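Local coordinates for protein pyocin S5 (Pseudomonas aeruginosa PAO1, PDB 6THK) that probably kills susceptible bacteria as a bacteriocin, its pore-forming domain depolarising the cytoplasmic membrane after import into the cell, at residues A[140-144]-A[156-161]; A[58-62]-A[168-172]; A[387-392]-A[426-431]. The protein carries 1 engineered substitution. All coordinates share one frame; numbering follows the deposited sequence.

Interaction 1 (A[140-144]-A[156-161]); sequences WVKIW and PFQQLV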
loop_
_atom_site.group_PDB
_atom_site.type_symbol
_atom_site.label_atom_id
_atom_site.label_comp_id
_atom_site.label_asym_id
_atom_site.label_seq_id
_atom_site.Cartn_x
_atom_site.Cartn_y
_atom_site.Cartn_z
ATOM N N TRP A 140 -37.959 -77.147 -1.403
ATOM C CA TRP A 140 -38.055 -77.147 0.051
ATOM C C TRP A 140 -37.649 -78.492 0.643
ATOM O O TRP A 140 -36.992 -78.552 1.668
ATOM C CB TRP A 140 -39.456 -76.762 0.517
ATOM C CG TRP A 140 -39.758 -75.321 0.350
ATOM C CD1 TRP A 140 -38.920 -74.368 -0.118
ATOM C CD2 TRP A 140 -40.989 -74.661 0.647
ATOM N NE1 TRP A 140 -39.546 -73.153 -0.137
ATOM C CE2 TRP A 140 -40.821 -73.307 0.327
ATOM C CE3 TRP A 140 -42.217 -75.085 1.146
ATOM C CZ2 TRP A 140 -41.831 -72.376 0.491
ATOM C CZ3 TRP A 140 -43.217 -74.158 1.308
ATOM C CH2 TRP A 140 -43.019 -72.819 0.983
ATOM N N VAL A 141 -38.039 -79.574 -0.016
ATOM C CA VAL A 141 -37.700 -80.907 0.451
ATOM C C VAL A 141 -36.195 -81.103 0.456
ATOM O O VAL A 141 -35.643 -81.646 1.401
ATOM C CB VAL A 141 -38.327 -81.987 -0.433
ATOM C CG1 VAL A 141 -37.596 -83.302 -0.247
ATOM C CG2 VAL A 141 -39.801 -82.138 -0.121
ATOM N N LYS A 142 -35.537 -80.615 -0.587
ATOM C CA LYS A 142 -34.093 -80.727 -0.706
ATOM C C LYS A 142 -33.420 -79.987 0.440
ATOM O O LYS A 142 -32.415 -80.439 0.961
ATOM C CB LYS A 142 -33.613 -80.185 -2.050
ATOM N N ILE A 143 -33.954 -78.830 0.812
ATOM C CA ILE A 143 -33.387 -78.085 1.923
ATOM C C ILE A 143 -33.520 -78.889 3.205
ATOM O O ILE A 143 -32.581 -78.996 3.978
ATOM C CB ILE A 143 -34.104 -76.740 2.133
ATOM C CG1 ILE A 143 -33.861 -75.818 0.941
ATOM C CG2 ILE A 143 -33.627 -76.067 3.403
ATOM C CD1 ILE A 143 -34.734 -74.580 0.934
ATOM N N TRP A 144 -34.687 -79.483 3.407
ATOM C CA TRP A 144 -34.946 -80.267 4.603
ATOM C C TRP A 144 -34.064 -81.494 4.699
ATOM O O TRP A 144 -33.545 -81.814 5.757
ATOM C CB TRP A 144 -36.407 -80.691 4.647
ATOM C CG TRP A 144 -36.861 -81.140 5.984
ATOM C CD1 TRP A 144 -36.758 -80.459 7.152
ATOM C CD2 TRP A 144 -37.506 -82.375 6.298
ATOM N NE1 TRP A 144 -37.295 -81.188 8.176
ATOM C CE2 TRP A 144 -37.765 -82.371 7.676
ATOM C CE3 TRP A 144 -37.896 -83.482 5.544
ATOM C CZ2 TRP A 144 -38.385 -83.429 8.318
ATOM C CZ3 TRP A 144 -38.512 -84.530 6.182
ATOM C CH2 TRP A 144 -38.752 -84.498 7.556
ATOM N N PRO A 156 -39.340 -80.610 12.169
ATOM C CA PRO A 156 -40.205 -81.259 11.168
ATOM C C PRO A 156 -40.330 -80.474 9.862
ATOM O O PRO A 156 -39.990 -79.285 9.818
ATOM C CB PRO A 156 -41.554 -81.346 11.879
ATOM C CG PRO A 156 -41.548 -80.210 12.833
ATOM C CD PRO A 156 -40.128 -80.076 13.300
ATOM N N PHE A 157 -40.838 -81.139 8.802
ATOM C CA PHE A 157 -41.020 -80.517 7.500
ATOM C C PHE A 157 -41.974 -79.346 7.537
ATOM O O PHE A 157 -41.746 -78.368 6.831
ATOM C CB PHE A 157 -41.441 -81.518 6.421
ATOM C CG PHE A 157 -41.445 -80.928 5.024
ATOM C CD1 PHE A 157 -40.256 -80.738 4.331
ATOM C CD2 PHE A 157 -42.632 -80.530 4.423
ATOM C CE1 PHE A 157 -40.257 -80.183 3.055
ATOM C CE2 PHE A 157 -42.631 -79.988 3.139
ATOM C CZ PHE A 157 -41.442 -79.804 2.466
ATOM N N GLN A 158 -43.041 -79.439 8.352
ATOM C CA GLN A 158 -44.025 -78.368 8.508
ATOM C C GLN A 158 -43.395 -77.130 9.130
ATOM O O GLN A 158 -43.832 -76.014 8.833
ATOM C CB GLN A 158 -45.242 -78.832 9.319
ATOM C CG GLN A 158 -46.047 -79.953 8.645
ATOM C CD GLN A 158 -46.257 -79.758 7.153
ATOM O OE1 GLN A 158 -46.800 -78.748 6.695
ATOM N NE2 GLN A 158 -45.828 -80.735 6.378
ATOM N N GLN A 159 -42.352 -77.337 9.980
ATOM C CA GLN A 159 -41.595 -76.273 10.638
ATOM C C GLN A 159 -40.755 -75.549 9.629
ATOM O O GLN A 159 -40.713 -74.316 9.655
ATOM C CB GLN A 159 -40.731 -76.785 11.801
ATOM C CG GLN A 159 -40.284 -75.682 12.778
ATOM C CD GLN A 159 -41.380 -74.739 13.275
ATOM O OE1 GLN A 159 -42.575 -75.069 13.339
ATOM N NE2 GLN A 159 -40.970 -73.535 13.646
ATOM N N LEU A 160 -40.183 -76.297 8.687
ATOM C CA LEU A 160 -39.380 -75.725 7.617
ATOM C C LEU A 160 -40.263 -74.915 6.674
ATOM O O LEU A 160 -39.878 -73.851 6.215
ATOM C CB LEU A 160 -38.662 -76.812 6.836
ATOM C CG LEU A 160 -37.919 -76.275 5.619
ATOM C CD1 LEU A 160 -36.565 -75.733 6.028
ATOM C CD2 LEU A 160 -37.772 -77.332 4.544
ATOM N N VAL A 161 -41.437 -75.446 6.368
ATOM C CA VAL A 161 -42.424 -74.756 5.523
ATOM C C VAL A 161 -42.664 -73.339 6.070
ATOM O O VAL A 161 -42.495 -72.389 5.323
ATOM C CB VAL A 161 -43.724 -75.599 5.293
ATOM C CG1 VAL A 161 -44.881 -74.763 4.742
ATOM C CG2 VAL A 161 -43.444 -76.767 4.357
#

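Interaction 2 (A[58-62]-A[168-172]); sequences RSIFE and AVAYY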
loop_
_atom_site.group_PDB
_atom_site.type_symbol
_atom_site.label_atom_id
_atom_site.label_comp_id
_atom_site.label_asym_id
_atom_site.label_seq_id
_atom_site.Cartn_x
_atom_site.Cartn_y
_atom_site.Cartn_z
ATOM N N ARG A 58 -48.729 -67.439 -3.078
ATOM C CA ARG A 58 -49.426 -66.515 -3.944
ATOM C C ARG A 58 -49.815 -65.240 -3.190
ATOM O O ARG A 58 -49.761 -64.153 -3.744
ATOM C CB ARG A 58 -50.641 -67.189 -4.554
ATOM C CG ARG A 58 -51.590 -66.237 -5.229
ATOM C CD ARG A 58 -51.190 -66.000 -6.665
ATOM N NE ARG A 58 -52.057 -65.003 -7.270
ATOM C CZ ARG A 58 -52.406 -65.000 -8.545
ATOM N NH1 ARG A 58 -51.954 -65.941 -9.359
ATOM N NH2 ARG A 58 -53.206 -64.052 -9.002
ATOM N N SER A 59 -50.251 -65.380 -1.943
ATOM C CA SER A 59 -50.604 -64.219 -1.132
ATOM C C SER A 59 -49.390 -63.337 -0.857
ATOM O O SER A 59 -49.460 -62.126 -0.964
ATOM C CB SER A 59 -51.238 -64.655 0.182
ATOM O OG SER A 59 -52.534 -65.167 -0.041
ATOM N N ILE A 60 -48.277 -63.971 -0.520
ATOM C CA ILE A 60 -46.994 -63.296 -0.252
ATOM C C ILE A 60 -46.571 -62.470 -1.459
ATOM O O ILE A 60 -46.156 -61.324 -1.312
ATOM C CB ILE A 60 -45.906 -64.346 0.162
ATOM C CG1 ILE A 60 -46.143 -64.835 1.616
ATOM C CG2 ILE A 60 -44.452 -63.849 -0.069
ATOM C CD1 ILE A 60 -45.342 -66.048 2.099
ATOM N N PHE A 61 -46.692 -63.065 -2.649
ATOM C CA PHE A 61 -46.361 -62.472 -3.925
ATOM C C PHE A 61 -47.287 -61.310 -4.260
ATOM O O PHE A 61 -46.835 -60.314 -4.816
ATOM C CB PHE A 61 -46.348 -63.535 -5.029
ATOM C CG PHE A 61 -46.326 -62.955 -6.416
ATOM C CD1 PHE A 61 -45.210 -62.279 -6.885
ATOM C CD2 PHE A 61 -47.447 -63.025 -7.231
ATOM C CE1 PHE A 61 -45.205 -61.705 -8.149
ATOM C CE2 PHE A 61 -47.439 -62.467 -8.505
ATOM C CZ PHE A 61 -46.316 -61.818 -8.961
ATOM N N GLU A 62 -48.583 -61.448 -3.931
ATOM C CA GLU A 62 -49.602 -60.420 -4.128
ATOM C C GLU A 62 -49.327 -59.219 -3.209
ATOM O O GLU A 62 -49.334 -58.090 -3.694
ATOM C CB GLU A 62 -51.015 -60.990 -3.898
ATOM C CG GLU A 62 -51.430 -62.051 -4.900
ATOM C CD GLU A 62 -51.388 -61.548 -6.328
ATOM O OE1 GLU A 62 -51.783 -60.385 -6.577
ATOM O OE2 GLU A 62 -50.887 -62.305 -7.190
ATOM N N ALA A 168 -39.758 -66.150 2.094
ATOM C CA ALA A 168 -40.466 -65.693 0.887
ATOM C C ALA A 168 -40.910 -64.234 1.069
ATOM O O ALA A 168 -40.836 -63.453 0.125
ATOM C CB ALA A 168 -41.672 -66.577 0.606
ATOM N N VAL A 169 -41.353 -63.871 2.294
ATOM C CA VAL A 169 -41.740 -62.500 2.649
ATOM C C VAL A 169 -40.472 -61.655 2.582
ATOM O O VAL A 169 -40.464 -60.653 1.864
ATOM C CB VAL A 169 -42.453 -62.419 4.027
ATOM C CG1 VAL A 169 -42.478 -60.995 4.566
ATOM C CG2 VAL A 169 -43.863 -62.977 3.935
ATOM N N ALA A 170 -39.378 -62.122 3.246
ATOM C CA ALA A 170 -38.053 -61.491 3.241
ATOM C C ALA A 170 -37.567 -61.176 1.818
ATOM O O ALA A 170 -37.091 -60.059 1.592
ATOM C CB ALA A 170 -37.044 -62.378 3.953
ATOM N N TYR A 171 -37.740 -62.132 0.851
ATOM C CA TYR A 171 -37.343 -61.953 -0.554
ATOM C C TYR A 171 -38.054 -60.774 -1.221
ATOM O O TYR A 171 -37.396 -59.972 -1.884
ATOM C CB TYR A 171 -37.530 -63.238 -1.374
ATOM C CG TYR A 171 -37.411 -63.046 -2.875
ATOM C CD1 TYR A 171 -36.177 -62.801 -3.474
ATOM C CD2 TYR A 171 -38.535 -63.092 -3.695
ATOM C CE1 TYR A 171 -36.066 -62.598 -4.847
ATOM C CE2 TYR A 171 -38.436 -62.889 -5.071
ATOM C CZ TYR A 171 -37.197 -62.657 -5.646
ATOM O OH TYR A 171 -37.095 -62.466 -7.006
ATOM N N TYR A 172 -39.384 -60.688 -1.076
ATOM C CA TYR A 172 -40.164 -59.607 -1.671
ATOM C C TYR A 172 -40.012 -58.287 -0.899
ATOM O O TYR A 172 -40.225 -57.226 -1.479
ATOM C CB TYR A 172 -41.636 -60.019 -1.869
ATOM C CG TYR A 172 -41.827 -61.099 -2.914
ATOM C CD1 TYR A 172 -41.543 -60.857 -4.258
ATOM C CD2 TYR A 172 -42.307 -62.359 -2.567
ATOM C CE1 TYR A 172 -41.703 -61.853 -5.224
ATOM C CE2 TYR A 172 -42.502 -63.353 -3.528
ATOM C CZ TYR A 172 -42.187 -63.098 -4.854
ATOM O OH TYR A 172 -42.343 -64.077 -5.803
#

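Interaction 3 (A[387-392]-A[426-431]); sequences IAKAFD and FKISTE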
loop_
_atom_site.group_PDB
_atom_site.type_symbol
_atom_site.label_atom_id
_atom_site.label_comp_id
_atom_site.label_asym_id
_atom_site.label_seq_id
_atom_site.Cartn_x
_atom_site.Cartn_y
_atom_site.Cartn_z
ATOM N N ILE A 387 41.240 56.921 -10.122
ATOM C CA ILE A 387 40.087 56.267 -9.519
ATOM C C ILE A 387 38.958 56.145 -10.562
ATOM O O ILE A 387 38.386 55.071 -10.704
ATOM C CB ILE A 387 39.648 56.922 -8.172
ATOM C CG1 ILE A 387 40.787 56.866 -7.133
ATOM C CG2 ILE A 387 38.381 56.230 -7.612
ATOM C CD1 ILE A 387 40.798 58.039 -6.128
ATOM N N ALA A 388 38.694 57.209 -11.330
ATOM C CA ALA A 388 37.676 57.189 -12.389
ATOM C C ALA A 388 37.957 56.091 -13.430
ATOM O O ALA A 388 37.069 55.285 -13.706
ATOM C CB ALA A 388 37.594 58.540 -13.045
ATOM N N LYS A 389 39.216 55.994 -13.914
ATOM C CA LYS A 389 39.675 54.984 -14.876
ATOM C C LYS A 389 39.480 53.563 -14.387
ATOM O O LYS A 389 39.066 52.710 -15.181
ATOM C CB LYS A 389 41.135 55.223 -15.282
ATOM N N ALA A 390 39.705 53.333 -13.102
ATOM C CA ALA A 390 39.544 52.023 -12.495
ATOM C C ALA A 390 38.102 51.554 -12.579
ATOM O O ALA A 390 37.829 50.412 -12.871
ATOM C CB ALA A 390 39.986 52.062 -11.056
ATOM N N PHE A 391 37.190 52.467 -12.316
ATOM C CA PHE A 391 35.783 52.194 -12.359
ATOM C C PHE A 391 35.300 51.869 -13.763
ATOM O O PHE A 391 34.406 51.081 -13.925
ATOM C CB PHE A 391 35.024 53.386 -11.832
ATOM C CG PHE A 391 34.897 53.417 -10.347
ATOM C CD1 PHE A 391 34.439 52.330 -9.660
ATOM C CD2 PHE A 391 35.204 54.555 -9.645
ATOM C CE1 PHE A 391 34.294 52.381 -8.299
ATOM C CE2 PHE A 391 35.063 54.621 -8.283
ATOM C CZ PHE A 391 34.612 53.526 -7.606
ATOM N N ASP A 392 35.895 52.497 -14.766
ATOM C CA ASP A 392 35.541 52.280 -16.160
ATOM C C ASP A 392 35.946 50.881 -16.544
ATOM O O ASP A 392 35.267 50.250 -17.309
ATOM C CB ASP A 392 36.262 53.274 -17.081
ATOM C CG ASP A 392 35.428 54.494 -17.422
ATOM O OD1 ASP A 392 34.354 54.657 -16.828
ATOM O OD2 ASP A 392 35.849 55.309 -18.273
ATOM N N PHE A 426 29.394 57.066 -9.589
ATOM C CA PHE A 426 30.515 57.163 -8.666
ATOM C C PHE A 426 31.697 57.846 -9.348
ATOM O O PHE A 426 32.341 58.710 -8.767
ATOM C CB PHE A 426 30.934 55.782 -8.177
ATOM C CG PHE A 426 31.799 55.814 -6.957
ATOM C CD1 PHE A 426 33.062 56.359 -7.009
ATOM C CD2 PHE A 426 31.350 55.307 -5.758
ATOM C CE1 PHE A 426 33.872 56.387 -5.895
ATOM C CE2 PHE A 426 32.146 55.344 -4.633
ATOM C CZ PHE A 426 33.412 55.885 -4.702
ATOM N N LYS A 427 31.952 57.461 -10.596
ATOM C CA LYS A 427 33.036 58.017 -11.398
ATOM C C LYS A 427 32.844 59.504 -11.670
ATOM O O LYS A 427 33.770 60.282 -11.533
ATOM C CB LYS A 427 33.165 57.251 -12.709
ATOM C CG LYS A 427 33.648 58.086 -13.877
ATOM C CD LYS A 427 33.782 57.254 -15.143
ATOM C CE LYS A 427 32.805 57.702 -16.219
ATOM N NZ LYS A 427 32.385 59.119 -16.060
ATOM N N ILE A 428 31.618 59.909 -11.993
ATOM C CA ILE A 428 31.305 61.315 -12.247
ATOM C C ILE A 428 31.530 62.118 -10.977
ATOM O O ILE A 428 32.087 63.200 -11.003
ATOM C CB ILE A 428 29.849 61.503 -12.697
ATOM C CG1 ILE A 428 29.608 60.858 -14.054
ATOM C CG2 ILE A 428 29.495 62.976 -12.765
ATOM C CD1 ILE A 428 28.144 60.687 -14.373
ATOM N N SER A 429 31.110 61.539 -9.860
ATOM C CA SER A 429 31.257 62.086 -8.527
ATOM C C SER A 429 32.703 62.170 -8.046
ATOM O O SER A 429 32.967 62.849 -7.086
ATOM C CB SER A 429 30.431 61.284 -7.531
ATOM O OG SER A 429 29.109 61.768 -7.480
ATOM N N THR A 430 33.596 61.364 -8.606
ATOM C CA THR A 430 35.002 61.405 -8.252
ATOM C C THR A 430 35.690 62.521 -9.043
ATOM O O THR A 430 36.447 63.313 -8.499
ATOM C CB THR A 430 35.681 60.069 -8.566
ATOM O OG1 THR A 430 35.159 59.058 -7.706
ATOM C CG2 THR A 430 37.168 60.167 -8.351
ATOM N N GLU A 431 35.403 62.561 -10.336
ATOM C CA GLU A 431 35.924 63.538 -11.285
ATOM C C GLU A 431 35.452 64.941 -10.966
ATOM O O GLU A 431 36.245 65.877 -11.007
ATOM C CB GLU A 431 35.589 63.120 -12.719
ATOM C CG GLU A 431 36.279 61.822 -13.107
ATOM C CD GLU A 431 36.488 61.593 -14.588
ATOM O OE1 GLU A 431 35.487 61.340 -15.298
ATOM O OE2 GLU A 431 37.662 61.609 -15.028
#

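Interaction 1 (A[140-144]-A[156-161])
Trp144 lays its indole against the start of helix 157-212, and Phe157 covers one face of it. CB of Phe157 stands over the six-membered ring, 3.9 Å from its centroid and almost on the ring normal, a CH-pi contact. The phenyl ring turns its edge toward the five-membered ring in an offset edge-to-face arrangement, with the planes at 76° and Phe157 CD1 3.8 Å from Trp144 CD2. With CG of Trp144 anti to the backbone N (chi1 -163°), the indole extends beneath the first turn of the partner helix, where the backbone N of Phe157 lies over its rim, 3.4 Å from CZ2. The far end of the phenyl ring reaches back to helix 133-145: Phe157 CE1 is 3.8 Å from Val141 CG2, the two side chains crossing nearly at a right angle.

Leu160 fills the middle. Leu160 CD2 sits 3.6 Å from Trp144 CB, and Leu160 CD1 4.0 Å from Ile143 CG2. One helical turn before Trp144, Trp140 meets Val161, whose CG2 approaches indole atom CE3 at 3.8 Å.

The segments run at 119°: the chain turns through a connection that includes the short helix 149-154, and helix 133-145 packs across the start of helix 157-212, with Pro156 as N-cap. Tyr48 of helix 42-87 touches both Phe157 and Val161. No hydrogen bond crosses between the segments; the indole NE1 of Trp144 donates instead to the carbonyl of Tyr155. The chemistry is aromatic and aliphatic contact, with the NE1 bond and a cation-pi contact from Arg152 both helping to set how the Trp144 ring is turned.

Interaction 2 (A[58-62]-A[168-172])
Ile60 overlaps the edge of the Tyr172 ring, its CG2 methyl lying near the ring plane and 3.6 Å from CD2. The same methyl faces the helix backbone beneath, 3.6 Å from the carbonyl O of Ala168. The other branch of Ile60 serves Val169: CG1 comes within 3.7 Å of Val169 CG2, the two side chains crossing at about a right angle. At the end of that branch, Ile60 CD1 adds a 4.0 Å contact with Ala168 CB. This division follows from the first torsion of Ile60 (chi1 -75°), which sets CG1 beside the backbone N and CG2 anti to it; CG2 is thereby sent to the Tyr172 ring and CG1 with CD1 to Val169, both branches also meeting Ala168.

Phe61 takes the outer half of the tyrosine. Its backbone CA lies over one face of the Tyr172 ring, and its own ring meets the phenol obliquely, with planes at 57° and centroids 5.8 Å apart. The nearest carbons of this pair are Phe61 CD1 and Tyr172 CZ, 3.7 Å apart. On the Tyr172 ring, CD2 of the preceding Tyr171 stands 3.6 Å above the plane, over its centre.

The two segments run nearly parallel, at 20°, with axes 9.6 Å apart, so helices 42-87 and 157-212 lie side by side here. No hydrogen bond crosses between the two segments. The Tyr172 hydroxyl is instead hydrogen-bonded to OE1 of Glu129, which with Asp127 binds a zinc ion; Phe61 also touches Glu129. A tyrosine wedged by hydrocarbon on its ring and tied at its hydroxyl to a metal ligand is thus a second-shell residue, and the apolar interface is consistent with steadying the Glu129 carboxylate beside the zinc.

Interaction 3 (A[387-392]-A[426-431])
The carbonyl oxygen of Phe426 is gripped twice from the next turn of its own helix: by the hydroxyl of Thr430, OG1 to O 3.0 Å, and weakly by the backbone N of the same residue. The hydroxyl comes from above the carbonyl plane. With chi1 at -67°, OG1 lies beside the backbone N and is held against this carbonyl, while CG2 is turned to helix 381-392, where it rests 4.1 Å from Ile387 CB.

Ala388 marks the closest approach of the backbones, its CA 4.8 Å from that of Lys427. Its methyl group takes the Glu431 side chain alongside, with CB 3.5 Å from Glu431 CG. Farther along, Phe391 and Phe426 meet obliquely, their planes at 52° and centroids 4.5 Å apart, the Phe391 ring end lying over one face of Phe426. Their closest carbons are modelled too near, so the exact fit is doubtful. Val475 of helix 468-481 touches both rings, and Trp435 and Phe438 each meet Phe426 edge-to-face.

At the exposed side, Asp392 leans on the aliphatic part of Lys427, OD1 3.1 Å from CD. The ammonium NZ stays 4.9 Å from that oxygen and instead makes a long salt bridge to Glu431 within its own helix.

The segments are antiparallel (169°) neighbours in the helical bundle of the colicin-type pore-forming domain. No hydrogen bond crosses between 387-392 and 426-431, but one turn away Thr430 O is hydrogen-bonded to Arg384 NE on helix 381-392, a polar tie beside the apolar packing. Lys427 between the two acids would probably offset their repulsion, without a close ion pair across the contact.

Overall arrangement
Interactions 1 and 2 share helix 157-212 and lie close together, their centres 18 Å apart, near one end of a very elongated chain; interaction 3 sits in the pore-forming domain at the other end, its centre 156 Å from that of interaction 1. Both of the first two are partly buried, whereas interaction 3 is buried apart from its exposed charged residues. None has a hydrogen bond crossing between its segments. Interaction 1, steeply crossed helices joined through a short helical connection, is aromatic and aliphatic, with an indole N-H bonded just outside. Near-parallel interaction 2 is aliphatic around a tyrosine whose hydroxyl reaches a zinc ligand. Antiparallel interaction 3 is apolar inside and charged on its exposed side.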